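PDB 3LIF: putative diguanylate cyclase (GGDEF) with PAS/PAC domain from Rhodopseudomonas palustris, which probably makes cyclic di-GMP from two GTP molecules through its GGDEF domain, the extracellular piece here being its double-Cache (PDC-fold) sensor region. Local coordinates for residues Asp162-Ser174 and Arg226-Thr239. Residues are numbered along the deposited sequence; the frame is centred on the assembly and turned at random.
Sequences DLGPGGSISLLHS and RVSRYPLVVTVART
Strands 168-173 and 232-239 pair antiparallel in the middle of the five-stranded sheet of one PDC (Cache) sensor module, whose strand order is 2-1-5-4-3; these are the first and last strands of that sheet, flanked by 178-182 and 219-226. Ser-168/Ala-237, Ser-170/Thr-235 and Leu-172/Val-233 are the hydrogen-bonded pairs, each joined by two backbone bonds, among them Leu-172 N to Val-233 O at 2.8 Å. Beyond the strand, Ser-174 N adds a further bond to Pro-231 O, straight at the hydrogen but approaching from above the carbonyl plane.

Side chains alternate between the two faces. Ile-169 and Val-236 run alongside each other, CG1 to CG1 4.0 Å, and next to them CD1 of Leu-171 meets CG1 of Val-234. Ile-169 also touches Leu-24 of the long helix 5-47, which runs across this side of the sheet. The opposite face carries Ser-168, Ala-237, Ser-170, Thr-235, Leu-172 and Val-233, and helix 195-203 packs there through Leu-196, Phe-197 and Leu-201. Leu-172 lies nearly perpendicular to Thr-235, its CD1 3.7 Å from CG2 of Thr-235. Thr-235 sets OG1 between its own backbone N and carbonyl carbon (chi1 67°), against CB of Ser-170 in van der Waals contact (3.2 Å). The polar partner of OG1 here is a water 3.0 Å away, which donates a weak bond to Ser-168 O, bridging the strands.

Where strand 168-173 begins, a type II turn from Gly-164 to Gly-167 leads in; CB of Arg-238 touches Leu-163 O, which lies at the guanidinium edge, near its plane, while NH2 makes a long, weak ion pair with Glu-16 and NH1 a weak hydrogen bond to Ser-13. At the other end, Pro-231 O, the acceptor of Ser-174 N, sits 3.4 Å above the plane of the His-173 ring, over its middle; ND1 of that ring is hydrogen-bonded to Asp-175 N.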
ATOM      1  N   ASP A 162      18.069  11.334   0.494  1.00 49.28           N
ATOM      2  CA  ASP A 162      18.416  12.687   0.885  1.00 51.51           C
ATOM      3  C   ASP A 162      17.660  13.801   0.134  1.00 50.83           C
ATOM      4  O   ASP A 162      17.921  14.088  -1.045  1.00 50.63           O
ATOM      5  CB  ASP A 162      19.927  12.923   0.858  1.00 52.76           C
ATOM      6  CG  ASP A 162      20.322  14.014   1.842  1.00 58.81           C
ATOM      7  OD1 ASP A 162      19.393  14.497   2.568  1.00 61.37           O
ATOM      8  OD2 ASP A 162      21.517  14.401   1.891  1.00 65.17           O
ATOM      9  N   LEU A 163      16.736  14.442   0.834  1.00 49.96           N
ATOM     10  CA  LEU A 163      15.815  15.343   0.169  1.00 49.33           C
ATOM     11  C   LEU A 163      15.808  16.747   0.727  1.00 48.58           C
ATOM     12  O   LEU A 163      14.901  17.546   0.421  1.00 48.76           O
ATOM     13  CB  LEU A 163      14.399  14.806   0.342  1.00 49.80           C
ATOM     14  CG  LEU A 163      13.703  14.043  -0.772  1.00 49.08           C
ATOM     15  CD1 LEU A 163      14.440  14.159  -2.114  1.00 49.22           C
ATOM     16  CD2 LEU A 163      13.653  12.640  -0.321  1.00 48.37           C
ATOM     17  N   GLY A 164      16.762  17.028   1.600  1.00 47.72           N
ATOM     18  CA  GLY A 164      16.798  18.312   2.282  1.00 46.60           C
ATOM     19  C   GLY A 164      15.780  18.380   3.401  1.00 45.71           C
ATOM     20  O   GLY A 164      14.865  17.574   3.494  1.00 44.89           O
ATOM     21  N   PRO A 165      15.917  19.381   4.252  1.00 45.53           N
ATOM     22  CA  PRO A 165      14.798  19.502   5.208  1.00 44.34           C
ATOM     23  C   PRO A 165      13.558  19.685   4.356  1.00 42.90           C
ATOM     24  O   PRO A 165      13.662  20.091   3.187  1.00 43.75           O
ATOM     25  CB  PRO A 165      15.077  20.845   5.888  1.00 44.85           C
ATOM     26  CG  PRO A 165      15.696  21.719   4.671  1.00 45.68           C
ATOM     27  CD  PRO A 165      16.535  20.681   3.871  1.00 45.06           C
ATOM     28  N   GLY A 166      12.377  19.456   4.891  1.00 40.52           N
ATOM     29  CA  GLY A 166      11.210  19.685   4.045  1.00 37.14           C
ATOM     30  C   GLY A 166      10.941  18.574   3.044  1.00 35.56           C
ATOM     31  O   GLY A 166       9.890  18.579   2.407  1.00 35.84           O
ATOM     32  N   GLY A 167      11.881  17.633   2.898  1.00 33.45           N
ATOM     33  CA  GLY A 167      11.746  16.518   1.960  1.00 32.26           C
ATOM     34  C   GLY A 167      10.632  15.583   2.406  1.00 31.91           C
ATOM     35  O   GLY A 167      10.385  15.426   3.598  1.00 32.46           O
ATOM     36  N   SER A 168       9.940  14.977   1.451  1.00 30.77           N
ATOM     37  CA  SER A 168       8.689  14.290   1.738  1.00 29.86           C
ATOM     38  C   SER A 168       8.347  13.207   0.732  1.00 29.41           C
ATOM     39  O   SER A 168       8.388  13.435  -0.473  1.00 30.20           O
ATOM     40  CB  SER A 168       7.572  15.272   1.690  1.00 29.41           C
ATOM     41  OG  SER A 168       6.425  14.625   2.167  1.00 32.52           O
ATOM     42  N   ILE A 169       7.985  12.025   1.203  1.00 28.59           N
ATOM     43  CA  ILE A 169       7.504  11.021   0.260  1.00 27.48           C
ATOM     44  C   ILE A 169       6.183  10.457   0.674  1.00 27.30           C
ATOM     45  O   ILE A 169       5.988  10.177   1.853  1.00 28.21           O
ATOM     46  CB  ILE A 169       8.481   9.901   0.146  1.00 27.12           C
ATOM     47  CG1 ILE A 169       9.797  10.491  -0.340  1.00 26.67           C
ATOM     48  CG2 ILE A 169       7.972   8.867  -0.802  1.00 25.12           C
ATOM     49  CD1 ILE A 169      10.763   9.481  -0.848  1.00 25.27           C
ATOM     50  N   SER A 170       5.280  10.258  -0.274  1.00 26.48           N
ATOM     51  CA  SER A 170       3.997   9.635   0.068  1.00 26.13           C
ATOM     52  C   SER A 170       3.656   8.487  -0.810  1.00 25.95           C
ATOM     53  O   SER A 170       4.001   8.470  -2.027  1.00 26.57           O
ATOM     54  CB  SER A 170       2.869  10.618  -0.080  1.00 25.15           C
ATOM     55  OG  SER A 170       3.109  11.630   0.834  1.00 28.05           O
ATOM     56  N   LEU A 171       2.910   7.555  -0.229  1.00 24.54           N
ATOM     57  CA  LEU A 171       2.324   6.510  -1.030  1.00 22.71           C
ATOM     58  C   LEU A 171       0.834   6.667  -0.889  1.00 22.53           C
ATOM     59  O   LEU A 171       0.320   6.605   0.220  1.00 22.29           O
ATOM     60  CB  LEU A 171       2.785   5.153  -0.533  1.00 22.49           C
ATOM     61  CG  LEU A 171       2.116   3.975  -1.246  1.00 20.96           C
ATOM     62  CD1 LEU A 171       2.429   3.959  -2.678  1.00 17.53           C
ATOM     63  CD2 LEU A 171       2.457   2.646  -0.628  1.00 19.71           C
ATOM     64  N   LEU A 172       0.143   6.912  -1.998  1.00 22.62           N
ATOM     65  CA  LEU A 172      -1.296   7.077  -1.936  1.00 23.49           C
ATOM     66  C   LEU A 172      -2.082   6.140  -2.834  1.00 23.62           C
ATOM     67  O   LEU A 172      -1.544   5.528  -3.773  1.00 23.67           O
ATOM     68  CB  LEU A 172      -1.739   8.519  -2.197  1.00 23.77           C
ATOM     69  CG  LEU A 172      -0.962   9.600  -1.446  1.00 24.98           C
ATOM     70  CD1 LEU A 172      -0.022  10.361  -2.445  1.00 22.91           C
ATOM     71  CD2 LEU A 172      -1.899  10.547  -0.745  1.00 22.45           C
ATOM     72  N   HIS A 173      -3.367   6.006  -2.514  1.00 22.97           N
ATOM     73  CA  HIS A 173      -4.200   5.201  -3.349  1.00 22.81           C
ATOM     74  C   HIS A 173      -4.619   6.139  -4.458  1.00 23.52           C
ATOM     75  O   HIS A 173      -4.801   7.378  -4.266  1.00 23.04           O
ATOM     76  CB  HIS A 173      -5.419   4.727  -2.601  1.00 22.30           C
ATOM     77  CG  HIS A 173      -6.247   3.761  -3.369  1.00 23.09           C
ATOM     78  ND1 HIS A 173      -7.127   4.163  -4.361  1.00 23.53           N
ATOM     79  CD2 HIS A 173      -6.346   2.402  -3.288  1.00 20.53           C
ATOM     80  CE1 HIS A 173      -7.739   3.090  -4.854  1.00 20.99           C
ATOM     81  NE2 HIS A 173      -7.258   2.009  -4.243  1.00 20.53           N
ATOM     82  N   SER A 174      -4.763   5.562  -5.636  1.00 23.30           N
ATOM     83  CA  SER A 174      -5.308   6.296  -6.737  1.00 22.36           C
ATOM     84  C   SER A 174      -6.511   7.200  -6.366  1.00 21.97           C
ATOM     85  O   SER A 174      -6.710   8.225  -6.971  1.00 20.39           O
ATOM     86  CB  SER A 174      -5.720   5.294  -7.766  1.00 22.36           C
ATOM     87  OG  SER A 174      -6.434   5.971  -8.730  1.00 22.61           O
ATOM     88  N   ARG A 226       1.773   7.700 -11.171  1.00 26.03           N
ATOM     89  CA  ARG A 226       0.950   6.488 -10.984  1.00 25.59           C
ATOM     90  C   ARG A 226       1.872   5.305 -10.858  1.00 26.17           C
ATOM     91  O   ARG A 226       2.855   5.210 -11.597  1.00 27.24           O
ATOM     92  CB  ARG A 226       0.023   6.226 -12.147  1.00 23.51           C
ATOM     93  CG  ARG A 226      -1.142   7.138 -12.097  1.00 24.84           C
ATOM     94  CD  ARG A 226      -2.311   6.585 -12.897  1.00 25.47           C
ATOM     95  NE  ARG A 226      -3.363   7.595 -13.031  1.00 23.65           N
ATOM     96  CZ  ARG A 226      -4.347   7.804 -12.148  1.00 20.09           C
ATOM     97  NH1 ARG A 226      -5.220   8.741 -12.395  1.00 19.78           N
ATOM     98  NH2 ARG A 226      -4.467   7.105 -11.034  1.00 17.69           N
ATOM     99  N   VAL A 227       1.554   4.419  -9.923  1.00 25.77           N
ATOM    100  CA  VAL A 227       2.291   3.216  -9.726  1.00 25.15           C
ATOM    101  C   VAL A 227       1.842   2.130 -10.735  1.00 26.20           C
ATOM    102  O   VAL A 227       0.710   1.669 -10.799  1.00 25.28           O
ATOM    103  CB  VAL A 227       2.078   2.718  -8.310  1.00 25.18           C
ATOM    104  CG1 VAL A 227       2.516   1.213  -8.166  1.00 23.10           C
ATOM    105  CG2 VAL A 227       2.723   3.646  -7.343  1.00 19.40           C
ATOM    106  N   SER A 228       2.763   1.697 -11.540  1.00 27.61           N
ATOM    107  CA  SER A 228       2.378   0.694 -12.493  1.00 29.22           C
ATOM    108  C   SER A 228       1.703  -0.583 -11.872  1.00 28.91           C
ATOM    109  O   SER A 228       2.201  -1.163 -10.894  1.00 27.63           O
ATOM    110  CB  SER A 228       3.580   0.355 -13.360  1.00 29.06           C
ATOM    111  OG  SER A 228       3.330  -0.894 -13.915  1.00 32.69           O
ATOM    112  N   ARG A 229       0.554  -0.978 -12.437  1.00 29.31           N
ATOM    113  CA  ARG A 229      -0.026  -2.282 -12.165  1.00 29.90           C
ATOM    114  C   ARG A 229      -0.855  -2.391 -10.854  1.00 30.25           C
ATOM    115  O   ARG A 229      -1.351  -3.492 -10.535  1.00 31.82           O
ATOM    116  CB  ARG A 229       1.112  -3.312 -12.190  1.00 30.86           C
ATOM    117  CG  ARG A 229       0.808  -4.570 -12.979  1.00 34.88           C
ATOM    118  CD  ARG A 229       1.950  -5.083 -13.837  1.00 36.37           C
ATOM    119  NE  ARG A 229       2.928  -5.847 -13.083  0.50 39.40           N
ATOM    120  CZ  ARG A 229       4.224  -5.556 -13.074  0.50 42.02           C
ATOM    121  NH1 ARG A 229       4.675  -4.512 -13.766  0.50 43.80           N
ATOM    122  NH2 ARG A 229       5.071  -6.290 -12.373  0.50 40.90           N
ATOM    123  N   TYR A 230      -0.984  -1.294 -10.087  1.00 28.96           N
ATOM    124  CA  TYR A 230      -1.838  -1.204  -8.879  1.00 28.24           C
ATOM    125  C   TYR A 230      -2.391   0.214  -8.780  1.00 27.92           C
ATOM    126  O   TYR A 230      -1.695   1.144  -9.147  1.00 27.99           O
ATOM    127  CB  TYR A 230      -1.054  -1.520  -7.592  1.00 27.76           C
ATOM    128  CG  TYR A 230      -0.452  -2.870  -7.664  1.00 28.96           C
ATOM    129  CD1 TYR A 230      -1.202  -3.995  -7.308  1.00 28.20           C
ATOM    130  CD2 TYR A 230       0.844  -3.062  -8.165  1.00 30.48           C
ATOM    131  CE1 TYR A 230      -0.698  -5.252  -7.419  1.00 29.49           C
ATOM    132  CE2 TYR A 230       1.372  -4.372  -8.291  1.00 31.04           C
ATOM    133  CZ  TYR A 230       0.580  -5.463  -7.923  1.00 29.22           C
ATOM    134  OH  TYR A 230       1.051  -6.764  -7.986  1.00 29.07           O
ATOM    135  N   PRO A 231      -3.632   0.391  -8.259  1.00 27.19           N
ATOM    136  CA  PRO A 231      -4.179   1.763  -8.133  1.00 25.95           C
ATOM    137  C   PRO A 231      -3.503   2.602  -7.001  1.00 25.85           C
ATOM    138  O   PRO A 231      -4.163   3.002  -6.023  1.00 25.94           O
ATOM    139  CB  PRO A 231      -5.637   1.516  -7.785  1.00 25.59           C
ATOM    140  CG  PRO A 231      -5.617   0.183  -6.983  1.00 25.56           C
ATOM    141  CD  PRO A 231      -4.484  -0.632  -7.606  1.00 26.27           C
ATOM    142  N   LEU A 232      -2.200   2.842  -7.124  1.00 25.04           N
ATOM    143  CA  LEU A 232      -1.448   3.611  -6.128  1.00 24.54           C
ATOM    144  C   LEU A 232      -0.759   4.790  -6.840  1.00 23.87           C
ATOM    145  O   LEU A 232      -0.567   4.742  -8.044  1.00 24.38           O
ATOM    146  CB  LEU A 232      -0.411   2.703  -5.471  1.00 24.17           C
ATOM    147  CG  LEU A 232      -1.026   1.471  -4.810  1.00 25.47           C
ATOM    148  CD1 LEU A 232       0.032   0.523  -4.246  1.00 25.13           C
ATOM    149  CD2 LEU A 232      -1.960   1.906  -3.671  1.00 23.54           C
ATOM    150  N   VAL A 233      -0.394   5.831  -6.118  1.00 22.78           N
ATOM    151  CA  VAL A 233       0.385   6.919  -6.684  1.00 22.90           C
ATOM    152  C   VAL A 233       1.542   7.167  -5.732  1.00 23.02           C
ATOM    153  O   VAL A 233       1.398   6.973  -4.538  1.00 22.18           O
ATOM    154  CB  VAL A 233      -0.452   8.189  -6.716  1.00 23.08           C
ATOM    155  CG1 VAL A 233       0.268   9.309  -7.481  1.00 21.51           C
ATOM    156  CG2 VAL A 233      -1.770   7.880  -7.361  1.00 23.54           C
ATOM    157  N   VAL A 234       2.695   7.587  -6.221  1.00 23.80           N
ATOM    158  CA  VAL A 234       3.741   7.964  -5.266  1.00 25.24           C
ATOM    159  C   VAL A 234       3.988   9.418  -5.480  1.00 26.78           C
ATOM    160  O   VAL A 234       3.823   9.904  -6.618  1.00 27.12           O
ATOM    161  CB  VAL A 234       5.052   7.245  -5.536  1.00 25.25           C
ATOM    162  CG1 VAL A 234       4.949   5.797  -5.113  1.00 23.57           C
ATOM    163  CG2 VAL A 234       5.398   7.343  -7.035  1.00 25.30           C
ATOM    164  N   THR A 235       4.380  10.132  -4.428  1.00 27.61           N
ATOM    165  CA  THR A 235       4.791  11.526  -4.619  1.00 28.39           C
ATOM    166  C   THR A 235       6.107  11.780  -3.898  1.00 28.73           C
ATOM    167  O   THR A 235       6.302  11.198  -2.851  1.00 28.87           O
ATOM    168  CB  THR A 235       3.754  12.478  -4.048  1.00 28.69           C
ATOM    169  OG1 THR A 235       3.716  12.345  -2.614  1.00 30.35           O
ATOM    170  CG2 THR A 235       2.347  12.211  -4.644  1.00 28.57           C
ATOM    171  N   VAL A 236       7.004  12.612  -4.463  1.00 29.58           N
ATOM    172  CA  VAL A 236       8.221  13.112  -3.778  1.00 29.48           C
ATOM    173  C   VAL A 236       8.170  14.604  -3.813  1.00 30.32           C
ATOM    174  O   VAL A 236       7.937  15.176  -4.870  1.00 30.42           O
ATOM    175  CB  VAL A 236       9.526  12.930  -4.577  1.00 29.84           C
ATOM    176  CG1 VAL A 236      10.625  12.530  -3.660  1.00 30.78           C
ATOM    177  CG2 VAL A 236       9.419  11.975  -5.675  1.00 27.23           C
ATOM    178  N   ALA A 237       8.501  15.247  -2.702  1.00 31.86           N
ATOM    179  CA  ALA A 237       8.524  16.708  -2.647  1.00 33.33           C
ATOM    180  C   ALA A 237       9.731  17.225  -1.885  1.00 34.91           C
ATOM    181  O   ALA A 237      10.271  16.530  -1.028  1.00 34.41           O
ATOM    182  CB  ALA A 237       7.287  17.219  -2.013  1.00 32.60           C
ATOM    183  N   ARG A 238      10.165  18.434  -2.236  1.00 37.52           N
ATOM    184  CA  ARG A 238      11.166  19.183  -1.456  1.00 39.45           C
ATOM    185  C   ARG A 238      10.903  20.677  -1.475  1.00 40.77           C
ATOM    186  O   ARG A 238      10.442  21.206  -2.471  1.00 40.62           O
ATOM    187  CB  ARG A 238      12.621  18.866  -1.889  1.00 39.69           C
ATOM    188  CG  ARG A 238      13.078  19.258  -3.283  1.00 39.90           C
ATOM    189  CD  ARG A 238      14.654  19.414  -3.371  1.00 44.83           C
ATOM    190  NE  ARG A 238      15.454  18.158  -3.412  1.00 49.82           N
ATOM    191  CZ  ARG A 238      15.999  17.609  -4.527  1.00 52.30           C
ATOM    192  NH1 ARG A 238      15.870  18.163  -5.730  1.00 53.35           N
ATOM    193  NH2 ARG A 238      16.687  16.481  -4.470  1.00 53.45           N
ATOM    194  N   THR A 239      11.162  21.352  -0.358  1.00 43.35           N
ATOM    195  CA  THR A 239      11.161  22.811  -0.347  1.00 45.54           C
ATOM    196  C   THR A 239      12.250  23.236  -1.281  1.00 47.24           C
ATOM    197  O   THR A 239      13.243  22.545  -1.444  1.00 45.31           O
ATOM    198  CB  THR A 239      11.399  23.440   1.056  1.00 45.04           C
ATOM    199  OG1 THR A 239      12.460  22.765   1.703  1.00 46.68           O
ATOM    200  CG2 THR A 239      10.198  23.287   1.941  1.00 45.13           C
TER
HETATM  201  O   HOH W   1       5.778  13.835  -1.079  1.00 27.40           O